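Local coordinates for sugar ABC transporter substrate-binding protein (Treponema pallidum subsp. pallidum, PDB 5U2P) that probably binds a still unidentified ligand, perhaps a sugar, in the periplasm and passes it to an ABC transporter for import, at residues V89-P94 with L103-L108; N161-S166 with C288-T293; E165-I170 with I263-G268; P228-Y233 with H407-R412; Q307-H312 with R323-L328. One frame throughout, in Å; residues are numbered along the deposited sequence. Where two conformers were deposited one is given.

Contact 1 (V89-P94 with L103-L108)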
# COMPACT_ATOMS: atom_id res chain seq x y z
N VAL A 89 -5.90 18.48 11.66
CA VAL A 89 -5.48 17.32 12.45
C VAL A 89 -4.91 16.24 11.54
O VAL A 89 -5.42 15.98 10.44
CB VAL A 89 -6.65 16.76 13.32
CG1 VAL A 89 -7.11 17.82 14.30
CG2 VAL A 89 -7.83 16.28 12.46
N GLU A 90 -3.83 15.62 11.99
CA GLU A 90 -3.28 14.45 11.32
C GLU A 90 -4.26 13.28 11.43
O GLU A 90 -4.85 13.04 12.49
CB GLU A 90 -1.91 14.05 11.90
CG GLU A 90 -1.35 12.83 11.19
CD GLU A 90 -0.04 12.33 11.74
OE1 GLU A 90 0.56 12.99 12.61
OE2 GLU A 90 0.40 11.25 11.28
N VAL A 91 -4.45 12.56 10.33
CA VAL A 91 -5.29 11.37 10.31
C VAL A 91 -4.58 10.25 9.59
O VAL A 91 -3.71 10.47 8.76
CB VAL A 91 -6.66 11.63 9.63
CG1 VAL A 91 -7.48 12.65 10.44
CG2 VAL A 91 -6.48 12.10 8.19
N SER A 92 -4.97 9.02 9.93
CA SER A 92 -4.51 7.83 9.24
C SER A 92 -5.49 7.46 8.13
O SER A 92 -6.66 7.17 8.38
CB SER A 92 -4.36 6.67 10.22
OG SER A 92 -3.29 6.91 11.12
N LEU A 93 -5.00 7.51 6.90
CA LEU A 93 -5.76 7.10 5.73
C LEU A 93 -5.50 5.62 5.50
O LEU A 93 -4.44 5.13 5.88
CB LEU A 93 -5.34 7.93 4.51
CG LEU A 93 -5.65 9.43 4.67
CD1 LEU A 93 -4.88 10.27 3.67
CD2 LEU A 93 -7.15 9.71 4.56
N PRO A 94 -6.46 4.90 4.89
CA PRO A 94 -7.74 5.42 4.41
C PRO A 94 -8.86 5.39 5.45
O PRO A 94 -9.91 6.01 5.24
CB PRO A 94 -8.07 4.49 3.24
CG PRO A 94 -7.44 3.19 3.61
CD PRO A 94 -6.19 3.53 4.39
N LEU A 103 -19.19 13.61 10.33
CA LEU A 103 -19.35 14.30 11.61
C LEU A 103 -18.23 15.28 11.92
O LEU A 103 -18.47 16.32 12.53
CB LEU A 103 -19.40 13.29 12.75
CG LEU A 103 -20.67 13.22 13.59
CD1 LEU A 103 -21.83 12.76 12.73
CD2 LEU A 103 -20.45 12.28 14.78
N TYR A 104 -17.01 14.93 11.52
CA TYR A 104 -15.84 15.63 12.05
C TYR A 104 -14.96 16.36 11.05
O TYR A 104 -14.25 17.28 11.45
CB TYR A 104 -14.96 14.65 12.81
CG TYR A 104 -15.63 14.06 14.03
CD1 TYR A 104 -16.05 14.88 15.06
CD2 TYR A 104 -15.80 12.70 14.15
CE1 TYR A 104 -16.64 14.36 16.18
CE2 TYR A 104 -16.40 12.16 15.26
CZ TYR A 104 -16.81 13.00 16.28
OH TYR A 104 -17.41 12.48 17.40
N PHE A 105 -14.98 15.94 9.78
CA PHE A 105 -14.02 16.48 8.80
C PHE A 105 -14.66 17.16 7.59
O PHE A 105 -15.72 16.78 7.13
CB PHE A 105 -13.12 15.36 8.31
CG PHE A 105 -12.40 14.64 9.41
CD1 PHE A 105 -11.75 15.37 10.41
CD2 PHE A 105 -12.35 13.27 9.45
CE1 PHE A 105 -11.10 14.72 11.44
CE2 PHE A 105 -11.70 12.61 10.49
CZ PHE A 105 -11.07 13.34 11.48
N VAL A 106 -13.94 18.13 7.05
CA VAL A 106 -14.39 18.80 5.83
C VAL A 106 -14.14 17.92 4.62
O VAL A 106 -13.05 17.40 4.43
CB VAL A 106 -13.66 20.14 5.65
CG1 VAL A 106 -14.11 20.80 4.35
CG2 VAL A 106 -13.92 21.04 6.84
N ASP A 107 -15.17 17.76 3.78
CA ASP A 107 -15.03 17.02 2.53
C ASP A 107 -14.20 17.82 1.53
O ASP A 107 -14.62 18.90 1.10
CB ASP A 107 -16.42 16.68 1.95
CG ASP A 107 -16.35 16.03 0.56
OD1 ASP A 107 -15.26 15.60 0.16
OD2 ASP A 107 -17.40 15.95 -0.12
N LEU A 108 -13.01 17.32 1.20
CA LEU A 108 -12.07 18.06 0.36
C LEU A 108 -12.16 17.62 -1.10
O LEU A 108 -11.33 18.02 -1.93
CB LEU A 108 -10.62 17.86 0.87
CG LEU A 108 -10.36 18.30 2.32
CD1 LEU A 108 -8.94 17.94 2.80
CD2 LEU A 108 -10.64 19.76 2.53
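The ring of F105 meets V89 and V91, two residues of strand 88-92 that turn their side chains to the same face of the sheet. Each valine offers one methyl: V89 CG2 lies 3.8 Å from F105 CE1, and V91 CG1 lies 3.8 Å from F105 CZ. The ring therefore reaches the strand with its far end, and both methyls come to it obliquely. The two approaches differ. The V89 side chain runs roughly at right angles to that of F105, whereas V91 and F105 point at each other from opposite directions. Both valines have nearly the same first torsion but use different branches: V89 reaches with CG2, held between its backbone N and carbonyl carbon, and V91 with CG1, which is anti to its carbonyl carbon (chi1 -65°). F105 is the first residue after helix 101-104 to leave helical backbone angles, and from there its ring is sent across to the sheet. Y104 CB sits over the centre of one face, 4.0 Å above the plane of the F105 ring, which probably limits its rotation. A310 of the neighbouring strand 307-311 and L80 of helix 72-81 also touch F105, and Y72 and L76 of that helix touch V89. The polar side chain between the two valines, E90, instead hydrogen-bonds H42 and Q307. Between these two segments, buried hydrocarbon makes a contact that rests on shape and exclusion of water; directional bonding of this chain to the sheet comes from the backbone pair V106 with V311.

Contact 2 (N161-S166 with C288-T293)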
# COMPACT_ATOMS: atom_id res chain seq x y z
N ASN A 161 0.72 -17.50 -18.35
CA ASN A 161 1.48 -18.57 -18.98
C ASN A 161 2.92 -18.17 -19.20
O ASN A 161 3.81 -19.02 -19.14
CB ASN A 161 0.84 -18.99 -20.30
CG ASN A 161 -0.46 -19.72 -20.10
OD1 ASN A 161 -0.61 -20.48 -19.15
ND2 ASN A 161 -1.41 -19.49 -21.00
N GLU A 162 3.17 -16.89 -19.43
CA GLU A 162 4.53 -16.42 -19.58
C GLU A 162 5.26 -16.49 -18.23
O GLU A 162 6.46 -16.78 -18.18
CB GLU A 162 4.56 -15.01 -20.17
CG GLU A 162 4.29 -15.00 -21.67
CD GLU A 162 4.37 -13.63 -22.32
OE1 GLU A 162 4.95 -12.70 -21.71
OE2 GLU A 162 3.87 -13.48 -23.45
N LEU A 163 4.54 -16.23 -17.15
CA LEU A 163 5.11 -16.37 -15.81
C LEU A 163 5.50 -17.83 -15.55
O LEU A 163 6.60 -18.11 -15.10
CB LEU A 163 4.15 -15.91 -14.73
CG LEU A 163 4.60 -16.15 -13.28
CD1 LEU A 163 5.83 -15.33 -12.97
CD2 LEU A 163 3.47 -15.80 -12.32
N LEU A 164 4.59 -18.75 -15.84
CA LEU A 164 4.87 -20.18 -15.64
C LEU A 164 6.06 -20.62 -16.49
O LEU A 164 6.92 -21.37 -16.02
CB LEU A 164 3.65 -21.04 -15.97
CG LEU A 164 2.45 -20.86 -15.04
CD1 LEU A 164 1.29 -21.74 -15.48
CD2 LEU A 164 2.79 -21.14 -13.58
N GLU A 165 6.11 -20.15 -17.74
CA GLU A 165 7.21 -20.51 -18.63
C GLU A 165 8.52 -19.93 -18.10
O GLU A 165 9.54 -20.61 -18.07
CB GLU A 165 6.95 -20.01 -20.05
CG GLU A 165 8.06 -20.36 -21.04
CD GLU A 165 7.78 -19.88 -22.45
OE1 GLU A 165 6.86 -19.04 -22.64
OE2 GLU A 165 8.48 -20.34 -23.38
N SER A 166 8.49 -18.66 -17.68
CA SER A 166 9.67 -18.01 -17.12
C SER A 166 10.19 -18.83 -15.95
O SER A 166 11.40 -19.00 -15.79
CB SER A 166 9.36 -16.58 -16.67
OG SER A 166 9.07 -15.73 -17.77
N CYS A 288 7.49 -5.35 -12.97
CA CYS A 288 6.30 -5.44 -13.80
C CYS A 288 5.12 -5.97 -13.00
O CYS A 288 5.27 -6.39 -11.86
CB CYS A 288 6.56 -6.34 -15.01
SG CYS A 288 6.94 -8.04 -14.56
N VAL A 289 3.95 -5.92 -13.62
CA VAL A 289 2.75 -6.48 -13.04
C VAL A 289 2.90 -7.97 -12.85
O VAL A 289 3.46 -8.65 -13.70
CB VAL A 289 1.53 -6.18 -13.92
CG1 VAL A 289 0.35 -7.09 -13.58
CG2 VAL A 289 1.16 -4.72 -13.77
N LEU A 290 2.39 -8.49 -11.73
CA LEU A 290 2.36 -9.94 -11.56
C LEU A 290 1.14 -10.51 -12.26
O LEU A 290 0.01 -10.29 -11.80
CB LEU A 290 2.34 -10.32 -10.08
CG LEU A 290 2.30 -11.83 -9.79
CD1 LEU A 290 3.67 -12.49 -9.93
CD2 LEU A 290 1.74 -12.04 -8.42
N PRO A 291 1.34 -11.24 -13.38
CA PRO A 291 0.14 -11.69 -14.11
C PRO A 291 -0.51 -12.93 -13.50
O PRO A 291 -0.33 -14.04 -14.01
CB PRO A 291 0.69 -11.98 -15.51
CG PRO A 291 2.10 -12.44 -15.26
CD PRO A 291 2.58 -11.66 -14.05
N ILE A 292 -1.28 -12.71 -12.44
CA ILE A 292 -1.82 -13.80 -11.63
C ILE A 292 -3.34 -13.81 -11.69
O ILE A 292 -3.99 -14.69 -11.12
CB ILE A 292 -1.36 -13.68 -10.15
CG1 ILE A 292 -1.60 -14.98 -9.39
CG2 ILE A 292 -2.02 -12.48 -9.48
CD1 ILE A 292 -0.97 -15.01 -8.02
N THR A 293 -3.91 -12.81 -12.37
CA THR A 293 -5.34 -12.77 -12.65
C THR A 293 -5.57 -12.35 -14.09
O THR A 293 -4.69 -11.76 -14.71
CB THR A 293 -6.10 -11.80 -11.72
OG1 THR A 293 -5.74 -10.44 -12.03
CG2 THR A 293 -5.78 -12.09 -10.26
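E162 O is gripped twice within helix 160-172: S166 N and S166 OG, both 2.8 Å away, reach it from opposite faces of the carbonyl plane. The hydroxyl is the donor of its bond and stands tilted 34° from that plane, so the serine side chain folds back onto its own helix. The contact with the loop 288-293 falls to L163, whose CG is anti to the backbone N (chi1 174°). This places CD2 against L290 CD1 at 4.1 Å, the two leucines crossing obliquely, while L163 CB rests on P291 CG, also at 4.1 Å. One leucine thus touches the loop both near its root and at a branch end. P291 is the centre of an inverse gamma turn, with a weak bond from I292 N to L290 O (2.8 Å), and this tight bend presents its ring to the helix. L163 also packs on M265 of strand 263-267, and L290 on L142 of strand 138-145 and L192 of helix 191-214. The arrangement is that of a helix packed on a face of the sheet in an alpha/beta lobe, with the loop after strand 285-288 beside it.

Contact 3 (E165-I170 with I263-G268)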
# COMPACT_ATOMS: atom_id res chain seq x y z
N GLU A 165 6.11 -20.15 -17.74
CA GLU A 165 7.21 -20.51 -18.63
C GLU A 165 8.52 -19.93 -18.10
O GLU A 165 9.54 -20.61 -18.07
CB GLU A 165 6.95 -20.01 -20.05
CG GLU A 165 8.06 -20.36 -21.04
CD GLU A 165 7.78 -19.88 -22.45
OE1 GLU A 165 6.86 -19.04 -22.64
OE2 GLU A 165 8.48 -20.34 -23.38
N SER A 166 8.49 -18.66 -17.68
CA SER A 166 9.67 -18.01 -17.12
C SER A 166 10.19 -18.83 -15.95
O SER A 166 11.40 -19.00 -15.79
CB SER A 166 9.36 -16.58 -16.67
OG SER A 166 9.07 -15.73 -17.77
N CYS A 167 9.28 -19.31 -15.10
CA CYS A 167 9.70 -20.10 -13.95
C CYS A 167 10.31 -21.41 -14.43
O CYS A 167 11.29 -21.89 -13.87
CB CYS A 167 8.54 -20.40 -13.02
SG CYS A 167 8.00 -18.96 -12.05
N ALA A 168 9.72 -21.97 -15.48
CA ALA A 168 10.19 -23.24 -16.04
C ALA A 168 11.62 -23.13 -16.55
O ALA A 168 12.44 -24.02 -16.29
CB ALA A 168 9.26 -23.69 -17.16
N LEU A 169 11.93 -22.05 -17.27
CA LEU A 169 13.29 -21.84 -17.80
C LEU A 169 14.32 -21.64 -16.69
O LEU A 169 15.47 -22.08 -16.81
CB LEU A 169 13.30 -20.64 -18.75
CG LEU A 169 12.91 -20.86 -20.21
CD1 LEU A 169 13.96 -21.68 -20.93
CD2 LEU A 169 11.55 -21.53 -20.34
N ILE A 170 13.92 -20.97 -15.62
CA ILE A 170 14.81 -20.77 -14.48
C ILE A 170 15.15 -22.11 -13.86
O ILE A 170 16.31 -22.37 -13.52
CB ILE A 170 14.18 -19.85 -13.42
CG1 ILE A 170 14.08 -18.44 -13.97
CG2 ILE A 170 15.00 -19.86 -12.13
CD1 ILE A 170 12.95 -17.63 -13.38
N ILE A 263 18.17 -15.51 -6.85
CA ILE A 263 16.73 -15.34 -7.08
C ILE A 263 16.43 -14.60 -8.39
O ILE A 263 16.86 -13.46 -8.59
CB ILE A 263 16.06 -14.52 -5.96
CG1 ILE A 263 16.33 -15.14 -4.60
CG2 ILE A 263 14.53 -14.37 -6.23
CD1 ILE A 263 15.83 -14.26 -3.46
N ALA A 264 15.63 -15.21 -9.25
CA ALA A 264 15.28 -14.61 -10.53
C ALA A 264 14.23 -13.54 -10.37
O ALA A 264 14.34 -12.45 -10.94
CB ALA A 264 14.78 -15.68 -11.49
N MET A 265 13.21 -13.86 -9.58
CA MET A 265 12.03 -13.02 -9.39
C MET A 265 11.65 -12.96 -7.92
O MET A 265 11.73 -13.95 -7.21
CB MET A 265 10.85 -13.57 -10.19
CG MET A 265 11.02 -13.51 -11.69
SD MET A 265 9.59 -14.17 -12.55
CE MET A 265 9.73 -15.91 -12.15
N TYR A 266 11.21 -11.78 -7.49
CA TYR A 266 10.68 -11.58 -6.15
C TYR A 266 9.35 -10.84 -6.28
O TYR A 266 9.29 -9.85 -6.98
CB TYR A 266 11.66 -10.77 -5.28
CG TYR A 266 11.01 -10.30 -4.00
CD1 TYR A 266 10.81 -11.18 -2.93
CD2 TYR A 266 10.52 -9.01 -3.88
CE1 TYR A 266 10.20 -10.74 -1.76
CE2 TYR A 266 9.90 -8.59 -2.73
CZ TYR A 266 9.74 -9.45 -1.68
OH TYR A 266 9.11 -8.98 -0.56
N PHE A 267 8.28 -11.35 -5.67
CA PHE A 267 7.04 -10.61 -5.62
C PHE A 267 6.80 -10.05 -4.23
O PHE A 267 6.82 -10.78 -3.23
CB PHE A 267 5.81 -11.45 -6.01
CG PHE A 267 4.56 -10.63 -6.01
CD1 PHE A 267 4.30 -9.79 -7.08
CD2 PHE A 267 3.70 -10.60 -4.91
CE1 PHE A 267 3.18 -8.97 -7.07
CE2 PHE A 267 2.60 -9.80 -4.91
CZ PHE A 267 2.33 -8.98 -5.99
N GLY A 268 6.57 -8.75 -4.17
CA GLY A 268 6.32 -8.09 -2.91
C GLY A 268 6.47 -6.60 -2.99
O GLY A 268 6.35 -5.98 -4.06
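This is a buried apolar contact where helix 160-172 packs against the mixed sheet that holds strands 178-181 and 263-267. I170, one of its main carriers, has CG1 anti to the carbonyl carbon (chi1 -69°), and the chain runs on to bring CD1 to A264 CB at 3.3 Å. That is closer than carbon atoms normally pack, so the isoleucine tip is pressed tightly onto the small alanine, where the chain turns a corner at A264. The same I170 CD1 lies 3.9 Å from M265 CE. M265 leaves the strand extended through chi2 and then bends at chi3 (-69°), which brings its terminal methyl to both I170 and C167, in directions about a right angle apart, with C167 SG 3.5 Å from M265 CE. The I170 and M265 side chains lie askew to one another. Around them, C167 also touches P179 and M265 touches L180 of strand 178-181, the parallel neighbour of strand 263-267, and Y241 adjoins C167. Both sulfur atoms belong to the hydrophobic filling. The chemistry implies a seam held by dispersion and close fit, in which the bent methionine reaches two helix side chains and the small alanine takes the isoleucine tip.

Contact 4 (P228-Y233 with H407-R412)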
# COMPACT_ATOMS: atom_id res chain seq x y z
N PRO A 228 -10.53 -19.26 -9.04
CA PRO A 228 -9.41 -19.26 -9.99
C PRO A 228 -8.08 -18.77 -9.41
O PRO A 228 -7.04 -19.28 -9.83
CB PRO A 228 -9.89 -18.34 -11.12
CG PRO A 228 -11.01 -17.55 -10.54
CD PRO A 228 -11.65 -18.44 -9.54
N VAL A 229 -8.08 -17.81 -8.48
CA VAL A 229 -6.80 -17.31 -7.97
C VAL A 229 -6.21 -18.28 -6.96
O VAL A 229 -4.98 -18.40 -6.85
CB VAL A 229 -6.94 -15.90 -7.32
CG1 VAL A 229 -7.63 -14.94 -8.29
CG2 VAL A 229 -7.70 -15.95 -6.02
N LEU A 230 -7.06 -19.00 -6.23
CA LEU A 230 -6.57 -20.06 -5.36
C LEU A 230 -5.98 -21.16 -6.24
O LEU A 230 -4.95 -21.74 -5.91
CB LEU A 230 -7.69 -20.59 -4.46
CG LEU A 230 -8.10 -19.62 -3.35
CD1 LEU A 230 -9.40 -20.07 -2.73
CD2 LEU A 230 -7.04 -19.48 -2.28
N GLY A 231 -6.63 -21.42 -7.37
CA GLY A 231 -6.12 -22.38 -8.33
C GLY A 231 -4.71 -22.02 -8.81
O GLY A 231 -3.83 -22.88 -8.90
N ALA A 232 -4.51 -20.75 -9.13
CA ALA A 232 -3.20 -20.25 -9.57
C ALA A 232 -2.15 -20.45 -8.50
O ALA A 232 -1.02 -20.92 -8.76
CB ALA A 232 -3.31 -18.75 -9.94
N TYR A 233 -2.51 -20.06 -7.29
CA TYR A 233 -1.66 -20.20 -6.11
C TYR A 233 -1.18 -21.65 -5.98
O TYR A 233 0.01 -21.95 -5.90
CB TYR A 233 -2.46 -19.74 -4.89
CG TYR A 233 -1.68 -19.28 -3.67
CD1 TYR A 233 -0.55 -18.50 -3.80
CD2 TYR A 233 -2.13 -19.58 -2.40
CE1 TYR A 233 0.14 -18.06 -2.69
CE2 TYR A 233 -1.45 -19.14 -1.27
CZ TYR A 233 -0.31 -18.38 -1.43
OH TYR A 233 0.39 -17.93 -0.32
N HIS A 407 -11.79 -25.54 -3.88
CA HIS A 407 -13.02 -25.80 -3.16
C HIS A 407 -12.74 -26.24 -1.73
O HIS A 407 -13.38 -25.79 -0.79
CB HIS A 407 -13.85 -26.90 -3.84
CG HIS A 407 -14.35 -26.55 -5.20
ND1 HIS A 407 -14.06 -27.31 -6.31
CD2 HIS A 407 -15.22 -25.59 -5.62
CE1 HIS A 407 -14.68 -26.81 -7.37
NE2 HIS A 407 -15.39 -25.77 -6.98
N THR A 408 -11.78 -27.16 -1.58
CA THR A 408 -11.45 -27.68 -0.28
C THR A 408 -10.82 -26.60 0.60
O THR A 408 -11.13 -26.52 1.79
CB THR A 408 -10.53 -28.90 -0.40
OG1 THR A 408 -11.28 -29.97 -1.00
CG2 THR A 408 -10.04 -29.34 0.96
N MET A 409 -9.97 -25.76 0.02
CA MET A 409 -9.40 -24.64 0.77
C MET A 409 -10.49 -23.70 1.31
O MET A 409 -10.39 -23.23 2.44
CB MET A 409 -8.40 -23.86 -0.09
CG MET A 409 -7.19 -24.68 -0.50
SD MET A 409 -6.13 -23.82 -1.68
CE MET A 409 -5.34 -22.61 -0.61
N LEU A 410 -11.53 -23.45 0.53
CA LEU A 410 -12.59 -22.58 1.02
C LEU A 410 -13.37 -23.27 2.14
O LEU A 410 -13.78 -22.61 3.09
CB LEU A 410 -13.53 -22.15 -0.11
CG LEU A 410 -12.91 -21.26 -1.18
CD1 LEU A 410 -13.88 -21.13 -2.36
CD2 LEU A 410 -12.54 -19.88 -0.63
N HIS A 411 -13.57 -24.58 2.05
CA HIS A 411 -14.26 -25.30 3.12
C HIS A 411 -13.44 -25.26 4.40
O HIS A 411 -13.99 -25.10 5.49
CB HIS A 411 -14.52 -26.75 2.73
CG HIS A 411 -15.80 -26.94 2.00
ND1 HIS A 411 -15.90 -26.84 0.63
CD2 HIS A 411 -17.05 -27.22 2.45
CE1 HIS A 411 -17.16 -27.06 0.27
NE2 HIS A 411 -17.87 -27.28 1.36
N ARG A 412 -12.14 -25.43 4.26
CA ARG A 412 -11.25 -25.46 5.41
C ARG A 412 -11.29 -24.09 6.09
O ARG A 412 -11.35 -24.00 7.32
CB ARG A 412 -9.83 -25.83 5.01
CG ARG A 412 -9.60 -27.31 4.71
CD ARG A 412 -8.13 -27.61 4.43
NE ARG A 412 -7.92 -29.03 4.12
CZ ARG A 412 -6.88 -29.51 3.44
NH1 ARG A 412 -5.94 -28.70 2.98
NH2 ARG A 412 -6.77 -30.82 3.20
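In L230, M409 and L410 alike, CG stands anti to the carbonyl carbon and beside the backbone N, with chi1 of -72° in L230; what differs is the outer part of each chain. M409 is extended through chi2 and then bends at chi3 (74°), turning its terminal methyl to L230, where M409 CE lies 3.9 Å from L230 CD2. L410 starts off beside the line between the helices, but its branch end swings nearer and puts CD2 3.8 Å from L230 CD1. L230 CD2 is thus M409's partner and L230 CD1 is L410's, so L230 is forked over two successive residues of helix 406-417. L230 CD1 also lies 4.0 Å from L410 CG, so it rests on the branch point as well as on the methyl. In both pairs the side chains meet at a slant, and all three residues are buried. At the exposed side of helix 406-417, H411 ND1 gives a bond of 3.1 Å to H407 O, with the N-H pointing fairly straight at it (161°). The acceptor lies close to the plane of the imidazole, but the donor stands above the carbonyl plane; H411 N reaches the same oxygen from the opposite face. This bond would favour one orientation of the ring. Beyond the pair, M409 continues onto P404 in the loop ahead of its own helix, and L230 onto L193. L230 of helix 227-238 thus touches both helix 191-214 and the C-terminal helix 406-417.

Contact 5 (Q307-H312 with R323-L328)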
# COMPACT_ATOMS: atom_id res chain seq x y z
N GLN A 307 -0.37 8.86 5.88
CA GLN A 307 -0.83 9.92 6.76
C GLN A 307 -1.41 11.07 5.96
O GLN A 307 -1.05 11.28 4.80
CB GLN A 307 0.31 10.40 7.66
CG GLN A 307 0.82 9.32 8.63
CD GLN A 307 -0.30 8.60 9.40
OE1 GLN A 307 -0.55 7.40 9.21
NE2 GLN A 307 -0.97 9.34 10.27
N GLY A 308 -2.29 11.84 6.60
CA GLY A 308 -2.88 13.00 5.96
C GLY A 308 -3.27 14.06 6.95
O GLY A 308 -3.27 13.83 8.16
N LEU A 309 -3.61 15.23 6.43
CA LEU A 309 -4.03 16.37 7.24
C LEU A 309 -5.48 16.65 6.89
O LEU A 309 -5.79 16.98 5.75
CB LEU A 309 -3.16 17.60 6.95
CG LEU A 309 -1.68 17.48 7.26
CD1 LEU A 309 -0.96 18.73 6.74
CD2 LEU A 309 -1.47 17.31 8.74
N ALA A 310 -6.37 16.51 7.86
CA ALA A 310 -7.79 16.83 7.68
C ALA A 310 -8.15 18.15 8.34
O ALA A 310 -7.46 18.58 9.27
CB ALA A 310 -8.67 15.71 8.25
N VAL A 311 -9.25 18.74 7.90
CA VAL A 311 -9.80 19.95 8.51
C VAL A 311 -10.98 19.60 9.43
O VAL A 311 -11.91 18.91 9.03
CB VAL A 311 -10.27 20.96 7.45
CG1 VAL A 311 -10.79 22.25 8.10
CG2 VAL A 311 -9.12 21.31 6.51
N HIS A 312 -10.88 20.06 10.68
CA HIS A 312 -11.95 19.91 11.66
C HIS A 312 -13.17 20.71 11.25
O HIS A 312 -13.12 21.94 11.14
CB HIS A 312 -11.44 20.37 13.02
CG HIS A 312 -12.42 20.18 14.15
ND1 HIS A 312 -12.43 21.00 15.26
CD2 HIS A 312 -13.38 19.25 14.36
CE1 HIS A 312 -13.37 20.59 16.09
NE2 HIS A 312 -13.96 19.54 15.57
N ARG A 323 -7.57 27.14 2.78
CA ARG A 323 -6.60 27.97 2.06
C ARG A 323 -5.19 27.42 2.31
O ARG A 323 -4.39 27.31 1.39
CB ARG A 323 -6.68 29.45 2.48
CG ARG A 323 -7.96 30.14 1.98
CD ARG A 323 -8.15 31.56 2.55
NE ARG A 323 -7.06 32.44 2.09
CZ ARG A 323 -6.06 32.90 2.84
NH1 ARG A 323 -6.00 32.65 4.14
NH2 ARG A 323 -5.12 33.66 2.28
N ALA A 324 -4.90 27.08 3.56
CA ALA A 324 -3.59 26.56 3.91
C ALA A 324 -3.29 25.24 3.20
O ALA A 324 -2.19 25.03 2.70
CB ALA A 324 -3.46 26.39 5.43
N LEU A 325 -4.27 24.34 3.15
CA LEU A 325 -4.04 23.05 2.51
C LEU A 325 -3.77 23.25 1.02
O LEU A 325 -2.98 22.52 0.42
CB LEU A 325 -5.23 22.11 2.70
CG LEU A 325 -5.44 21.58 4.13
CD1 LEU A 325 -6.50 20.50 4.13
CD2 LEU A 325 -4.16 21.05 4.73
N SER A 326 -4.48 24.20 0.41
CA SER A 326 -4.26 24.51 -1.00
C SER A 326 -2.83 24.98 -1.26
O SER A 326 -2.20 24.56 -2.24
CB SER A 326 -5.27 25.57 -1.46
OG SER A 326 -4.99 25.99 -2.77
N VAL A 327 -2.30 25.84 -0.39
CA VAL A 327 -0.89 26.26 -0.51
C VAL A 327 0.04 25.05 -0.29
O VAL A 327 1.01 24.85 -1.04
CB VAL A 327 -0.52 27.38 0.49
CG1 VAL A 327 0.98 27.70 0.43
CG2 VAL A 327 -1.30 28.65 0.20
N LEU A 328 -0.24 24.25 0.72
CA LEU A 328 0.59 23.07 0.99
C LEU A 328 0.60 22.10 -0.19
O LEU A 328 1.59 21.43 -0.45
CB LEU A 328 0.11 22.36 2.25
CG LEU A 328 0.23 23.10 3.59
CD1 LEU A 328 -0.11 22.19 4.77
CD2 LEU A 328 1.59 23.65 3.75
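Helix 318-329 packs on a face of the sheet at strand 307-311, an arrangement basic to alpha/beta lobes, with L309 and V311 meeting L325 and L328. Over these segments the axes pass 10.2 Å apart at 154°, so the helix runs back nearly antiparallel to the strand it follows. L325 is the central piece. Its CG lies anti to the carbonyl carbon (chi1 -69°), which carries the branch down to the strand: CD1 comes to 3.6 Å from V311 CG2, and L325 CD2 lies 4.2 Å from L309 CB. The V311 and L325 side chains run alongside each other, pointing opposite ways, whereas L309 and L328 meet at about a right angle through a single pair of methyls, L309 CD1 and L328 CD1, 4.1 Å apart. Strand 307-311 belongs to the five-stranded mixed sheet, between strands 88-92 and 131-132, and is antiparallel to both. Two-lobed solute-binding proteins of ABC importers are built from such sheets flanked by helices. L309 and V311 share one face of the strand, while A310 between them points away from the helix. The backbone oxygen of L309 is also brushed by L325 CD1 at 3.9 Å. Beyond the two segments, L328 packs on V50 of helix 45-58 and on Y333 of helix 331-337, and L325 touches L108.

From the N terminus, contact 1 closes first, a short loop from strand 88-92 to the chain after helix 101-104. Contacts 2 and 3 both start from helix 160-172, share E165 and S166, and close long loops to 288-293 and 263-268. Contact 4 joins helix 227-238 to the C-terminal helix in the same lobe, its segments alternating with those of contacts 2 and 3. Nested inside its loop, contact 5 closes the short connection from strand 307-311 to helix 318-329. Contacts 1 and 5 adjoin on neighbouring strands of the five-stranded sheet, whereas contacts 2 and 3 lie across the chain's centre, about 39 to 43 Å from them between centres, around the other sheet.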